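Local coordinates for protein probable porin (Pseudomonas aeruginosa, PDB 4FSO) that probably acts as a porin, forming a beta-barrel channel that lets small solutes pass through the bacterial outer membrane, at residues Ser373-Asn378 with Arg396-Tyr401; Ser332-Tyr337 with Asp357-Tyr362; Gly47-Leu52 with Arg135-Leu140; Gly271-Ser276 with Leu317-Asp322. All coordinates share one frame; numbering follows the deposited sequence.

Contact 1: residues Ser373-Asn378 with Arg396-Tyr401; sequences SLRLRN and RLIASY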
loop_
_atom_site.group_PDB
_atom_site.type_symbol
_atom_site.label_atom_id
_atom_site.label_comp_id
_atom_site.label_asym_id
_atom_site.label_seq_id
_atom_site.Cartn_x
_atom_site.Cartn_y
_atom_site.Cartn_z
ATOM N N SER A 373 -4.348 18.534 8.007
ATOM C CA SER A 373 -4.027 18.298 6.614
ATOM C C SER A 373 -5.275 18.321 5.720
ATOM O O SER A 373 -6.284 17.660 6.007
ATOM C CB SER A 373 -3.275 16.985 6.473
ATOM O OG SER A 373 -2.678 16.908 5.195
ATOM N N LEU A 374 -5.194 19.109 4.651
ATOM C CA LEU A 374 -6.240 19.152 3.639
ATOM C C LEU A 374 -5.719 18.498 2.390
ATOM O O LEU A 374 -4.673 18.875 1.852
ATOM C CB LEU A 374 -6.634 20.581 3.321
ATOM C CG LEU A 374 -7.158 21.277 4.564
ATOM C CD1 LEU A 374 -7.673 22.657 4.212
ATOM C CD2 LEU A 374 -8.247 20.417 5.201
ATOM N N ARG A 375 -6.456 17.510 1.920
ATOM C CA ARG A 375 -5.983 16.758 0.787
ATOM C C ARG A 375 -7.065 16.570 -0.256
ATOM O O ARG A 375 -8.169 16.102 0.049
ATOM C CB ARG A 375 -5.484 15.404 1.263
ATOM C CG ARG A 375 -4.344 14.859 0.450
ATOM C CD ARG A 375 -4.205 13.389 0.712
ATOM N NE ARG A 375 -3.265 12.773 -0.213
ATOM C CZ ARG A 375 -3.163 11.468 -0.404
ATOM N NH1 ARG A 375 -3.955 10.634 0.257
ATOM N NH2 ARG A 375 -2.271 10.998 -1.255
ATOM N N LEU A 376 -6.734 16.920 -1.492
ATOM C CA LEU A 376 -7.658 16.742 -2.598
ATOM C C LEU A 376 -7.152 15.729 -3.613
ATOM O O LEU A 376 -6.081 15.913 -4.173
ATOM C CB LEU A 376 -7.893 18.081 -3.283
ATOM C CG LEU A 376 -8.747 18.024 -4.537
ATOM C CD1 LEU A 376 -10.003 17.266 -4.240
ATOM C CD2 LEU A 376 -9.069 19.429 -5.015
ATOM N N ARG A 377 -7.932 14.676 -3.865
ATOM C CA ARG A 377 -7.520 13.616 -4.806
ATOM C C ARG A 377 -8.504 13.350 -5.960
ATOM O O ARG A 377 -9.619 12.869 -5.750
ATOM C CB ARG A 377 -7.262 12.303 -4.068
ATOM C CG ARG A 377 -6.343 12.448 -2.888
ATOM C CD ARG A 377 -6.064 11.100 -2.287
ATOM N NE ARG A 377 -5.303 10.255 -3.203
ATOM C CZ ARG A 377 -5.400 8.932 -3.248
ATOM N NH1 ARG A 377 -6.239 8.306 -2.433
ATOM N NH2 ARG A 377 -4.670 8.242 -4.114
ATOM N N ASN A 378 -8.067 13.630 -7.182
ATOM C CA ASN A 378 -8.946 13.521 -8.333
ATOM C C ASN A 378 -8.513 12.437 -9.308
ATOM O O ASN A 378 -7.371 12.399 -9.757
ATOM C CB ASN A 378 -9.033 14.886 -9.041
ATOM C CG ASN A 378 -9.925 14.861 -10.268
ATOM O OD1 ASN A 378 -11.142 14.686 -10.166
ATOM N ND2 ASN A 378 -9.321 15.045 -11.440
ATOM N N ARG A 396 -11.796 12.662 -4.006
ATOM C CA ARG A 396 -11.677 12.457 -2.559
ATOM C C ARG A 396 -11.180 13.735 -1.906
ATOM O O ARG A 396 -10.124 14.259 -2.276
ATOM C CB ARG A 396 -10.710 11.316 -2.216
ATOM C CG ARG A 396 -11.142 9.938 -2.702
ATOM C CD ARG A 396 -10.215 8.853 -2.163
ATOM N NE ARG A 396 -10.545 7.535 -2.684
ATOM C CZ ARG A 396 -9.720 6.493 -2.640
ATOM N NH1 ARG A 396 -8.513 6.620 -2.106
ATOM N NH2 ARG A 396 -10.094 5.322 -3.135
ATOM N N LEU A 397 -11.953 14.238 -0.950
ATOM C CA LEU A 397 -11.529 15.352 -0.112
ATOM C C LEU A 397 -11.193 14.806 1.259
ATOM O O LEU A 397 -12.032 14.175 1.901
ATOM C CB LEU A 397 -12.662 16.352 0.031
ATOM C CG LEU A 397 -12.994 17.097 -1.250
ATOM C CD1 LEU A 397 -14.318 17.830 -1.102
ATOM C CD2 LEU A 397 -11.875 18.066 -1.530
ATOM N N ILE A 398 -9.972 15.022 1.722
ATOM C CA ILE A 398 -9.636 14.477 3.033
ATOM C C ILE A 398 -9.050 15.489 4.016
ATOM O O ILE A 398 -8.024 16.128 3.749
ATOM C CB ILE A 398 -8.689 13.251 2.934
ATOM C CG1 ILE A 398 -9.199 12.241 1.900
ATOM C CG2 ILE A 398 -8.520 12.600 4.306
ATOM C CD1 ILE A 398 -8.535 12.365 0.537
ATOM N N ALA A 399 -9.718 15.620 5.155
ATOM C CA ALA A 399 -9.183 16.412 6.259
ATOM C C ALA A 399 -8.779 15.489 7.411
ATOM O O ALA A 399 -9.551 14.644 7.879
ATOM C CB ALA A 399 -10.182 17.494 6.721
ATOM N N SER A 400 -7.552 15.656 7.863
ATOM C CA SER A 400 -6.958 14.700 8.765
ATOM C C SER A 400 -6.144 15.434 9.805
ATOM O O SER A 400 -5.438 16.394 9.492
ATOM C CB SER A 400 -6.069 13.763 7.957
ATOM O OG SER A 400 -5.737 14.364 6.709
ATOM N N TYR A 401 -6.241 14.989 11.048
ATOM C CA TYR A 401 -5.455 15.596 12.108
ATOM C C TYR A 401 -4.905 14.510 13.010
ATOM O O TYR A 401 -5.653 13.650 13.483
ATOM C CB TYR A 401 -6.309 16.575 12.907
ATOM C CG TYR A 401 -5.532 17.403 13.908
ATOM C CD1 TYR A 401 -4.738 18.458 13.484
ATOM C CD2 TYR A 401 -5.603 17.141 15.280
ATOM C CE1 TYR A 401 -4.027 19.228 14.379
ATOM C CE2 TYR A 401 -4.891 17.910 16.192
ATOM C CZ TYR A 401 -4.102 18.960 15.732
ATOM O OH TYR A 401 -3.378 19.748 16.610
#
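Arg-377 and Arg-396 leave the inner face of the barrel wall side by side, pointing the same way, on a pair whose backbones are joined by Arg-377 N to Arg-396 O (2.7 Å) and Arg-396 N to Arg-377 O (2.8 Å). Their guanidinium planes are turned 69° apart. The chain of Arg-396 runs extended, whereas that of Arg-377 bends at its third torsion (chi3 66°); the modelled closeness of the two NH1 groups is doubtful. Glu-359 bridges Arg-377 NE and also Arg-375 NH2; Glu-394 bridges Arg-396 NE. Clustered arginines along the pore wall are a feature of OprD-family channels. Ile-398 CD1 packs on Arg-377 CD at 4.0 Å, and that same CD lies over one face of the Arg-375 guanidinium. On the outer face, Leu-376 CD1 meets Leu-397 CD2 alongside, and Leu-374 CD2 touches Ala-399 CB at 3.8 Å. The pair is flanked by strand 350-363 beside 373-378 and by strand 13-26 beside 396-401.

Contact 2: residues Ser332-Tyr337 with Asp357-Tyr362; sequences SFMTRY and DIELKY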
loop_
_atom_site.group_PDB
_atom_site.type_symbol
_atom_site.label_atom_id
_atom_site.label_comp_id
_atom_site.label_asym_id
_atom_site.label_seq_id
_atom_site.Cartn_x
_atom_site.Cartn_y
_atom_site.Cartn_z
ATOM N N SER A 332 1.558 21.207 -1.536
ATOM C CA SER A 332 2.178 20.241 -2.427
ATOM C C SER A 332 1.227 19.912 -3.566
ATOM O O SER A 332 0.016 19.835 -3.369
ATOM C CB SER A 332 2.548 18.981 -1.647
ATOM O OG SER A 332 1.554 18.681 -0.679
ATOM N N PHE A 333 1.772 19.729 -4.762
ATOM C CA PHE A 333 0.941 19.455 -5.921
ATOM C C PHE A 333 1.473 18.211 -6.587
ATOM O O PHE A 333 2.680 17.998 -6.621
ATOM C CB PHE A 333 0.942 20.647 -6.908
ATOM C CG PHE A 333 0.374 20.306 -8.254
ATOM C CD1 PHE A 333 -1.001 20.247 -8.450
ATOM C CD2 PHE A 333 1.212 19.988 -9.318
ATOM C CE1 PHE A 333 -1.532 19.894 -9.688
ATOM C CE2 PHE A 333 0.694 19.632 -10.556
ATOM C CZ PHE A 333 -0.681 19.587 -10.745
ATOM N N MET A 334 0.573 17.394 -7.124
ATOM C CA MET A 334 0.970 16.198 -7.861
ATOM C C MET A 334 0.035 15.951 -9.015
ATOM O O MET A 334 -1.170 16.187 -8.914
ATOM C CB MET A 334 0.972 14.951 -6.958
ATOM C CG MET A 334 1.496 13.668 -7.628
ATOM S SD MET A 334 0.253 12.612 -8.441
ATOM C CE MET A 334 -0.300 11.564 -7.097
ATOM N N THR A 335 0.594 15.455 -10.113
ATOM C CA THR A 335 -0.220 14.941 -11.211
ATOM C C THR A 335 0.466 13.743 -11.875
ATOM O O THR A 335 1.687 13.733 -12.104
ATOM C CB THR A 335 -0.595 16.048 -12.240
ATOM O OG1 THR A 335 -1.561 15.542 -13.164
ATOM C CG2 THR A 335 0.627 16.551 -12.998
ATOM N N ARG A 336 -0.302 12.706 -12.157
ATOM C CA ARG A 336 0.302 11.576 -12.841
ATOM C C ARG A 336 -0.641 10.971 -13.852
ATOM O O ARG A 336 -1.870 11.149 -13.792
ATOM C CB ARG A 336 0.805 10.524 -11.852
ATOM C CG ARG A 336 -0.310 9.930 -11.075
ATOM C CD ARG A 336 0.179 9.139 -9.932
ATOM N NE ARG A 336 -0.947 8.753 -9.095
ATOM C CZ ARG A 336 -0.844 7.955 -8.050
ATOM N NH1 ARG A 336 0.341 7.453 -7.726
ATOM N NH2 ARG A 336 -1.923 7.664 -7.345
ATOM N N TYR A 337 -0.039 10.263 -14.792
ATOM C CA TYR A 337 -0.759 9.758 -15.938
ATOM C C TYR A 337 -0.215 8.383 -16.293
ATOM O O TYR A 337 0.996 8.192 -16.442
ATOM C CB TYR A 337 -0.614 10.724 -17.129
ATOM C CG TYR A 337 -1.240 10.162 -18.372
ATOM C CD1 TYR A 337 -2.620 10.183 -18.539
ATOM C CD2 TYR A 337 -0.464 9.553 -19.353
ATOM C CE1 TYR A 337 -3.215 9.636 -19.653
ATOM C CE2 TYR A 337 -1.050 9.003 -20.477
ATOM C CZ TYR A 337 -2.427 9.051 -20.625
ATOM O OH TYR A 337 -3.028 8.518 -21.743
ATOM N N ASP A 357 -4.375 11.329 -12.635
ATOM C CA ASP A 357 -4.663 11.727 -11.264
ATOM C C ASP A 357 -4.109 13.129 -11.046
ATOM O O ASP A 357 -3.044 13.484 -11.574
ATOM C CB ASP A 357 -4.018 10.780 -10.235
ATOM C CG ASP A 357 -4.636 9.388 -10.223
ATOM O OD1 ASP A 357 -5.841 9.236 -10.509
ATOM O OD2 ASP A 357 -3.905 8.431 -9.902
ATOM N N ILE A 358 -4.843 13.914 -10.262
ATOM C CA ILE A 358 -4.401 15.228 -9.823
ATOM C C ILE A 358 -4.527 15.285 -8.297
ATOM O O ILE A 358 -5.542 14.867 -7.731
ATOM C CB ILE A 358 -5.253 16.341 -10.506
ATOM C CG1 ILE A 358 -4.835 16.502 -11.968
ATOM C CG2 ILE A 358 -5.109 17.681 -9.788
ATOM C CD1 ILE A 358 -5.974 16.874 -12.910
ATOM N N GLU A 359 -3.496 15.777 -7.623
ATOM C CA GLU A 359 -3.567 15.926 -6.168
ATOM C C GLU A 359 -3.132 17.270 -5.635
ATOM O O GLU A 359 -2.188 17.894 -6.129
ATOM C CB GLU A 359 -2.769 14.841 -5.455
ATOM C CG GLU A 359 -3.493 13.521 -5.399
ATOM C CD GLU A 359 -2.866 12.577 -4.411
ATOM O OE1 GLU A 359 -1.924 13.006 -3.709
ATOM O OE2 GLU A 359 -3.314 11.413 -4.332
ATOM N N LEU A 360 -3.835 17.681 -4.591
ATOM C CA LEU A 360 -3.507 18.868 -3.835
ATOM C C LEU A 360 -3.489 18.521 -2.348
ATOM O O LEU A 360 -4.419 17.895 -1.814
ATOM C CB LEU A 360 -4.552 19.928 -4.100
ATOM C CG LEU A 360 -3.956 21.306 -4.284
ATOM C CD1 LEU A 360 -3.073 21.252 -5.508
ATOM C CD2 LEU A 360 -5.078 22.331 -4.428
ATOM N N LYS A 361 -2.422 18.921 -1.676
ATOM C CA LYS A 361 -2.349 18.730 -0.240
ATOM C C LYS A 361 -1.968 20.027 0.443
ATOM O O LYS A 361 -1.042 20.719 0.011
ATOM C CB LYS A 361 -1.333 17.654 0.101
ATOM C CG LYS A 361 -1.279 17.293 1.569
ATOM C CD LYS A 361 -0.104 16.357 1.840
ATOM C CE LYS A 361 -0.245 15.631 3.180
ATOM N NZ LYS A 361 0.999 14.892 3.552
ATOM N N TYR A 362 -2.685 20.362 1.507
ATOM C CA TYR A 362 -2.306 21.529 2.305
ATOM C C TYR A 362 -2.247 21.284 3.807
ATOM O O TYR A 362 -3.228 20.858 4.415
ATOM C CB TYR A 362 -3.187 22.754 2.021
ATOM C CG TYR A 362 -2.594 23.961 2.670
ATOM C CD1 TYR A 362 -1.424 24.512 2.176
ATOM C CD2 TYR A 362 -3.155 24.514 3.812
ATOM C CE1 TYR A 362 -0.839 25.602 2.770
ATOM C CE2 TYR A 362 -2.579 25.608 4.425
ATOM C CZ TYR A 362 -1.417 26.153 3.893
ATOM O OH TYR A 362 -0.817 27.255 4.470
#
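Arg-336 and Asp-357 form the close-knit end of this antiparallel pair. Arg-336 NE donates to Asp-357 OD2 at 3.1 Å, on the anti lone pair of that oxygen and 24° out of the guanidinium plane; NH2 adds only a weak bond to the same atom. Gln-303 N also donates to OD2, so the carboxylate is held from outside the two strands as well. Carbonyl Asp-357 O takes two donors from opposite faces of its plane: Arg-336 N at 2.9 Å and Thr-335 OG1 at 3.0 Å. Thr-335 reaches it because OG1 sits opposite the backbone N (chi1 -171°). One step along, Met-334 bends at chi2 and chi3, laying CE over one face of the Arg-336 guanidinium and 3.9 Å from Glu-359 CD; the Glu-359 carboxylate itself pairs with Arg-377 and Arg-375.

Toward the other end the side-chain contacts thin, although Ser-332 and Lys-361 keep both backbone bonds. Lys-361 extends away with its CB near Ser-332 OG, whose bond to Lys-361 O is weak. On the outward face, Leu-360 CD1 lies at the edge of the Phe-333 ring, 3.7 Å from Phe-333 CD1, and detergent touches Thr-335 and Ile-358. The arrangement is that of a transmembrane beta hairpin, strands 331-344 and 350-363, with a mostly polar inner face and a mostly apolar outer one, as is usual in porin barrels.

Contact 3: residues Gly47-Leu52 with Arg135-Leu140; sequences GFILDL and RLLPTL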
loop_
_atom_site.group_PDB
_atom_site.type_symbol
_atom_site.label_atom_id
_atom_site.label_comp_id
_atom_site.label_asym_id
_atom_site.label_seq_id
_atom_site.Cartn_x
_atom_site.Cartn_y
_atom_site.Cartn_z
ATOM N N GLY A 47 -13.852 9.662 10.958
ATOM C CA GLY A 47 -13.202 8.516 11.559
ATOM C C GLY A 47 -12.234 8.878 12.660
ATOM O O GLY A 47 -11.707 9.996 12.708
ATOM N N PHE A 48 -12.003 7.912 13.546
ATOM C CA PHE A 48 -11.044 8.077 14.627
ATOM C C PHE A 48 -10.136 6.873 14.751
ATOM O O PHE A 48 -10.594 5.738 14.917
ATOM C CB PHE A 48 -11.779 8.359 15.933
ATOM C CG PHE A 48 -12.554 9.626 15.892
ATOM C CD1 PHE A 48 -11.925 10.842 16.110
ATOM C CD2 PHE A 48 -13.900 9.615 15.564
ATOM C CE1 PHE A 48 -12.638 12.026 16.036
ATOM C CE2 PHE A 48 -14.621 10.794 15.490
ATOM C CZ PHE A 48 -13.987 12.003 15.729
ATOM N N ILE A 49 -8.840 7.109 14.637
ATOM C CA ILE A 49 -7.912 6.003 14.757
ATOM C C ILE A 49 -7.052 6.171 15.975
ATOM O O ILE A 49 -6.307 7.141 16.093
ATOM C CB ILE A 49 -6.961 5.879 13.574
ATOM C CG1 ILE A 49 -7.611 6.385 12.280
ATOM C CG2 ILE A 49 -6.467 4.435 13.489
ATOM C CD1 ILE A 49 -8.469 5.363 11.585
ATOM N N LEU A 50 -7.154 5.206 16.874
ATOM C CA LEU A 50 -6.362 5.210 18.083
ATOM C C LEU A 50 -5.230 4.207 17.918
ATOM O O LEU A 50 -5.449 3.045 17.614
ATOM C CB LEU A 50 -7.261 4.860 19.266
ATOM C CG LEU A 50 -6.724 5.110 20.662
ATOM C CD1 LEU A 50 -5.962 3.888 21.112
ATOM C CD2 LEU A 50 -5.835 6.341 20.628
ATOM N N ASP A 51 -4.010 4.674 18.098
ATOM C CA ASP A 51 -2.840 3.833 17.925
ATOM C C ASP A 51 -1.900 4.037 19.095
ATOM O O ASP A 51 -1.324 5.116 19.263
ATOM C CB ASP A 51 -2.103 4.196 16.642
ATOM C CG ASP A 51 -0.663 3.697 16.647
ATOM O OD1 ASP A 51 -0.463 2.530 16.247
ATOM O OD2 ASP A 51 0.257 4.460 17.071
ATOM N N LEU A 52 -1.743 3.006 19.910
ATOM C CA LEU A 52 -0.899 3.113 21.090
ATOM C C LEU A 52 0.126 2.041 21.042
ATOM O O LEU A 52 -0.206 0.850 20.990
ATOM C CB LEU A 52 -1.707 2.876 22.345
ATOM C CG LEU A 52 -2.429 4.007 23.060
ATOM C CD1 LEU A 52 -2.831 5.127 22.127
ATOM C CD2 LEU A 52 -3.627 3.398 23.758
ATOM N N ARG A 135 -9.535 3.979 2.560
ATOM C CA ARG A 135 -10.896 4.160 3.065
ATOM C C ARG A 135 -10.843 4.880 4.415
ATOM O O ARG A 135 -9.831 5.508 4.738
ATOM C CB ARG A 135 -11.667 2.834 3.144
ATOM C CG ARG A 135 -12.134 2.286 1.782
ATOM C CD ARG A 135 -13.069 3.258 1.046
ATOM N NE ARG A 135 -12.643 3.492 -0.337
ATOM C CZ ARG A 135 -13.402 3.291 -1.413
ATOM N NH1 ARG A 135 -14.651 2.858 -1.288
ATOM N NH2 ARG A 135 -12.911 3.531 -2.621
ATOM N N LEU A 136 -11.920 4.793 5.196
ATOM C CA LEU A 136 -12.025 5.561 6.445
ATOM C C LEU A 136 -11.139 5.014 7.572
ATOM O O LEU A 136 -10.391 5.756 8.227
ATOM C CB LEU A 136 -13.485 5.638 6.915
ATOM C CG LEU A 136 -13.673 6.410 8.219
ATOM C CD1 LEU A 136 -13.323 7.876 8.029
ATOM C CD2 LEU A 136 -15.082 6.251 8.757
ATOM N N LEU A 137 -11.244 3.712 7.793
ATOM C CA LEU A 137 -10.482 3.043 8.831
ATOM C C LEU A 137 -9.721 1.913 8.146
ATOM O O LEU A 137 -10.290 1.183 7.328
ATOM C CB LEU A 137 -11.423 2.509 9.918
ATOM C CG LEU A 137 -12.525 3.456 10.441
ATOM C CD1 LEU A 137 -13.382 2.782 11.508
ATOM C CD2 LEU A 137 -11.965 4.788 10.957
ATOM N N PRO A 138 -8.420 1.783 8.449
ATOM C CA PRO A 138 -7.591 0.776 7.773
ATOM C C PRO A 138 -8.082 -0.659 7.994
ATOM O O PRO A 138 -8.959 -0.912 8.820
ATOM C CB PRO A 138 -6.200 0.973 8.399
ATOM C CG PRO A 138 -6.437 1.724 9.676
ATOM C CD PRO A 138 -7.662 2.563 9.445
ATOM N N THR A 139 -7.533 -1.593 7.230
ATOM C CA THR A 139 -7.830 -2.998 7.438
ATOM C C THR A 139 -7.078 -3.431 8.678
ATOM O O THR A 139 -6.104 -2.803 9.073
ATOM C CB THR A 139 -7.345 -3.852 6.266
ATOM O OG1 THR A 139 -7.375 -3.073 5.061
ATOM C CG2 THR A 139 -8.221 -5.082 6.120
ATOM N N LEU A 140 -7.516 -4.515 9.286
ATOM C CA LEU A 140 -6.908 -4.948 10.517
ATOM C C LEU A 140 -6.597 -6.423 10.399
ATOM O O LEU A 140 -7.509 -7.229 10.279
ATOM C CB LEU A 140 -7.886 -4.718 11.667
ATOM C CG LEU A 140 -7.224 -4.676 13.040
ATOM C CD1 LEU A 140 -6.324 -3.464 13.115
ATOM C CD2 LEU A 140 -8.246 -4.643 14.144
#
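Gly-47, within strand 41-53, comes nearest to Leu-136 in a loop without regular structure, their CA atoms 6.0 Å apart, and no hydrogen bond links the two backbones. This is a loop folded against the inner wall of a porin beta barrel: strand 41-53 supplies the wall, and residues 135-139 belong to the loop between strands 129-131 and 140-142. No polar side chain takes part; methyls pack on one another and on backbone. Leu-136 sends CG opposite its backbone N (chi1 179°), which brings CD1 down onto the bare backbone of Gly-47, 3.5 Å from N and 3.6 Å from CA. Leu-137 uses one methyl, CD2, which lies 4.0 Å from Gly-47 CA and also faces Ile-49. The side chains of Ile-49 and Leu-137 slide past one another in opposite directions, touching through their end methyls. Around them, Met-70 of strand 62-72 packs on Leu-137 and Pro-138, and Val-21 of strand 13-26 on Leu-136, so the loop rests on three adjacent strands. Phe-48, in contrast, turns away from the loop, near bound detergent. Ile-49 CD1 meets Pro-138 tip to tip and touches Leu-137 at about a right angle to that, 3.6 Å from both Pro-138 CD and Leu-137 CD2.

Contact 4: residues Gly271-Ser276 with Leu317-Asp322; sequences GGHTLS and LRYDFD
His-273 carries its ring beside the backbone N (chi1 -64°), while Phe-321 swings CG opposite its own N (chi1 -171°), and the two rings end up alongside each other. Tyr-319, two residues before Phe-321, takes a similar first torsion and completes an aromatic cluster on the outer face of an antiparallel pair in the porin beta barrel. His-273 and Phe-321 make an offset stack, centroids 4.2 Å apart and planes 25° from parallel, with Phe-321 CE1 over one face of the imidazole. Tyr-319 meets the histidine rim to rim: ND1 approaches its OH at 2.8 Å, but the bond is bent and weak. Gly-272 has no side chain to press on Asp-322 O; its own O sits at the edge of the Phe-321 ring and accepts Asp-322 N at 2.9 Å on a lone pair. Farther along this face, Leu-275 CD1 packs on Leu-317 CD2, with detergent nearby. The inner face is polar. Thr-274 CB lies 3.8 Å from Asp-320 CB, and Ser-276 pairs with Arg-318 by two backbone bonds. Arg-318 grips its strand-mate Asp-320 side-on, one nitrogen to each oxygen: NE to OD2 at 2.6 Å and NH2 to OD1 at 2.9 Å, both on syn lone pairs.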
loop_
_atom_site.group_PDB
_atom_site.type_symbol
_atom_site.label_atom_id
_atom_site.label_comp_id
_atom_site.label_asym_id
_atom_site.label_seq_id
_atom_site.Cartn_x
_atom_site.Cartn_y
_atom_site.Cartn_z
ATOM N N GLY A 271 15.440 20.751 -6.132
ATOM C CA GLY A 271 14.584 21.764 -5.552
ATOM C C GLY A 271 13.347 21.036 -5.071
ATOM O O GLY A 271 13.443 19.925 -4.520
ATOM N N GLY A 272 12.186 21.637 -5.291
ATOM C CA GLY A 272 10.935 20.988 -4.930
ATOM C C GLY A 272 10.259 20.283 -6.098
ATOM O O GLY A 272 9.064 20.009 -6.055
ATOM N N HIS A 273 11.034 20.005 -7.142
ATOM C CA HIS A 273 10.495 19.460 -8.374
ATOM C C HIS A 273 10.922 18.013 -8.552
ATOM O O HIS A 273 12.055 17.622 -8.246
ATOM C CB HIS A 273 10.934 20.291 -9.582
ATOM C CG HIS A 273 10.419 21.700 -9.572
ATOM N ND1 HIS A 273 9.316 22.095 -10.299
ATOM C CD2 HIS A 273 10.864 22.808 -8.931
ATOM C CE1 HIS A 273 9.102 23.388 -10.108
ATOM N NE2 HIS A 273 10.027 23.843 -9.282
ATOM N N THR A 274 9.993 17.219 -9.051
ATOM C CA THR A 274 10.204 15.802 -9.176
ATOM C C THR A 274 9.507 15.339 -10.429
ATOM O O THR A 274 8.293 15.528 -10.589
ATOM C CB THR A 274 9.631 15.062 -7.964
ATOM O OG1 THR A 274 10.068 15.717 -6.767
ATOM C CG2 THR A 274 10.099 13.616 -7.952
ATOM N N LEU A 275 10.303 14.753 -11.318
ATOM C CA LEU A 275 9.810 14.125 -12.533
ATOM C C LEU A 275 10.007 12.623 -12.415
ATOM O O LEU A 275 11.094 12.149 -12.124
ATOM C CB LEU A 275 10.527 14.670 -13.768
ATOM C CG LEU A 275 9.833 14.231 -15.056
ATOM C CD1 LEU A 275 8.490 14.917 -15.159
ATOM C CD2 LEU A 275 10.677 14.535 -16.271
ATOM N N SER A 276 8.935 11.875 -12.600
ATOM C CA SER A 276 9.002 10.431 -12.458
ATOM C C SER A 276 8.417 9.718 -13.671
ATOM O O SER A 276 7.355 10.100 -14.200
ATOM C CB SER A 276 8.302 9.982 -11.186
ATOM O OG SER A 276 8.706 10.781 -10.092
ATOM N N LEU A 317 3.875 8.757 -16.262
ATOM C CA LEU A 317 4.573 9.999 -16.110
ATOM C C LEU A 317 3.949 10.662 -14.894
ATOM O O LEU A 317 2.730 10.672 -14.735
ATOM C CB LEU A 317 4.340 10.857 -17.345
ATOM C CG LEU A 317 5.541 11.605 -17.921
ATOM C CD1 LEU A 317 5.028 12.737 -18.769
ATOM C CD2 LEU A 317 6.486 12.115 -16.838
ATOM N N ARG A 318 4.783 11.212 -14.025
ATOM C CA ARG A 318 4.297 11.861 -12.808
ATOM C C ARG A 318 5.144 13.100 -12.493
ATOM O O ARG A 318 6.352 13.163 -12.766
ATOM C CB ARG A 318 4.337 10.870 -11.635
ATOM C CG ARG A 318 4.051 11.474 -10.283
ATOM C CD ARG A 318 4.403 10.499 -9.188
ATOM N NE ARG A 318 4.269 11.092 -7.866
ATOM C CZ ARG A 318 3.527 10.594 -6.882
ATOM N NH1 ARG A 318 2.836 9.481 -7.064
ATOM N NH2 ARG A 318 3.471 11.230 -5.715
ATOM N N TYR A 319 4.512 14.104 -11.922
ATOM C CA TYR A 319 5.266 15.277 -11.546
ATOM C C TYR A 319 4.840 15.675 -10.151
ATOM O O TYR A 319 3.649 15.700 -9.845
ATOM C CB TYR A 319 5.024 16.390 -12.548
ATOM C CG TYR A 319 5.455 17.734 -12.049
ATOM C CD1 TYR A 319 6.794 18.101 -12.081
ATOM C CD2 TYR A 319 4.519 18.647 -11.548
ATOM C CE1 TYR A 319 7.198 19.335 -11.625
ATOM C CE2 TYR A 319 4.911 19.879 -11.089
ATOM C CZ TYR A 319 6.258 20.219 -11.125
ATOM O OH TYR A 319 6.667 21.453 -10.669
ATOM N N ASP A 320 5.812 15.942 -9.287
ATOM C CA ASP A 320 5.497 16.360 -7.925
ATOM C C ASP A 320 6.121 17.710 -7.689
ATOM O O ASP A 320 7.286 17.932 -8.037
ATOM C CB ASP A 320 6.040 15.377 -6.885
ATOM C CG ASP A 320 5.322 14.052 -6.897
ATOM O OD1 ASP A 320 4.274 13.947 -6.226
ATOM O OD2 ASP A 320 5.824 13.115 -7.560
ATOM N N PHE A 321 5.346 18.615 -7.107
ATOM C CA PHE A 321 5.841 19.951 -6.809
ATOM C C PHE A 321 5.556 20.333 -5.362
ATOM O O PHE A 321 4.389 20.407 -4.935
ATOM C CB PHE A 321 5.220 20.974 -7.761
ATOM C CG PHE A 321 5.826 22.339 -7.657
ATOM C CD1 PHE A 321 7.148 22.497 -7.262
ATOM C CD2 PHE A 321 5.075 23.472 -7.940
ATOM C CE1 PHE A 321 7.710 23.762 -7.156
ATOM C CE2 PHE A 321 5.632 24.729 -7.840
ATOM C CZ PHE A 321 6.954 24.871 -7.448
ATOM N N ASP A 322 6.631 20.563 -4.614
ATOM C CA ASP A 322 6.553 21.082 -3.246
ATOM C C ASP A 322 6.760 22.604 -3.266
ATOM O O ASP A 322 7.854 23.075 -3.566
ATOM C CB ASP A 322 7.627 20.412 -2.384
ATOM C CG ASP A 322 7.372 20.568 -0.896
ATOM O OD1 ASP A 322 6.800 21.606 -0.482
ATOM O OD2 ASP A 322 7.750 19.635 -0.142
#

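In the fold
Contacts 4, 2 and 1 follow one another round the barrel wall, all surface pairings of neighbouring antiparallel strands. Probable backbone bonds join them: Phe-333 N to Phe-321 O between contacts 4 and 2, Leu-376 N to Leu-360 O between contacts 2 and 1. Contact 3 differs in kind, being partly buried, without hydrogen bonds, and made by a loop lying inside against the wall; it meets contact 1 where the poorly ordered Arg-135 comes near Arg-396. Inner-face chemistry is charged in the three strand pairs, with an acid-arginine pair across the strands in contact 2 and along one strand in contact 4, and arginines side by side in contact 1. Outer faces are aliphatic in contact 1 and partly aromatic in contacts 2 and 4.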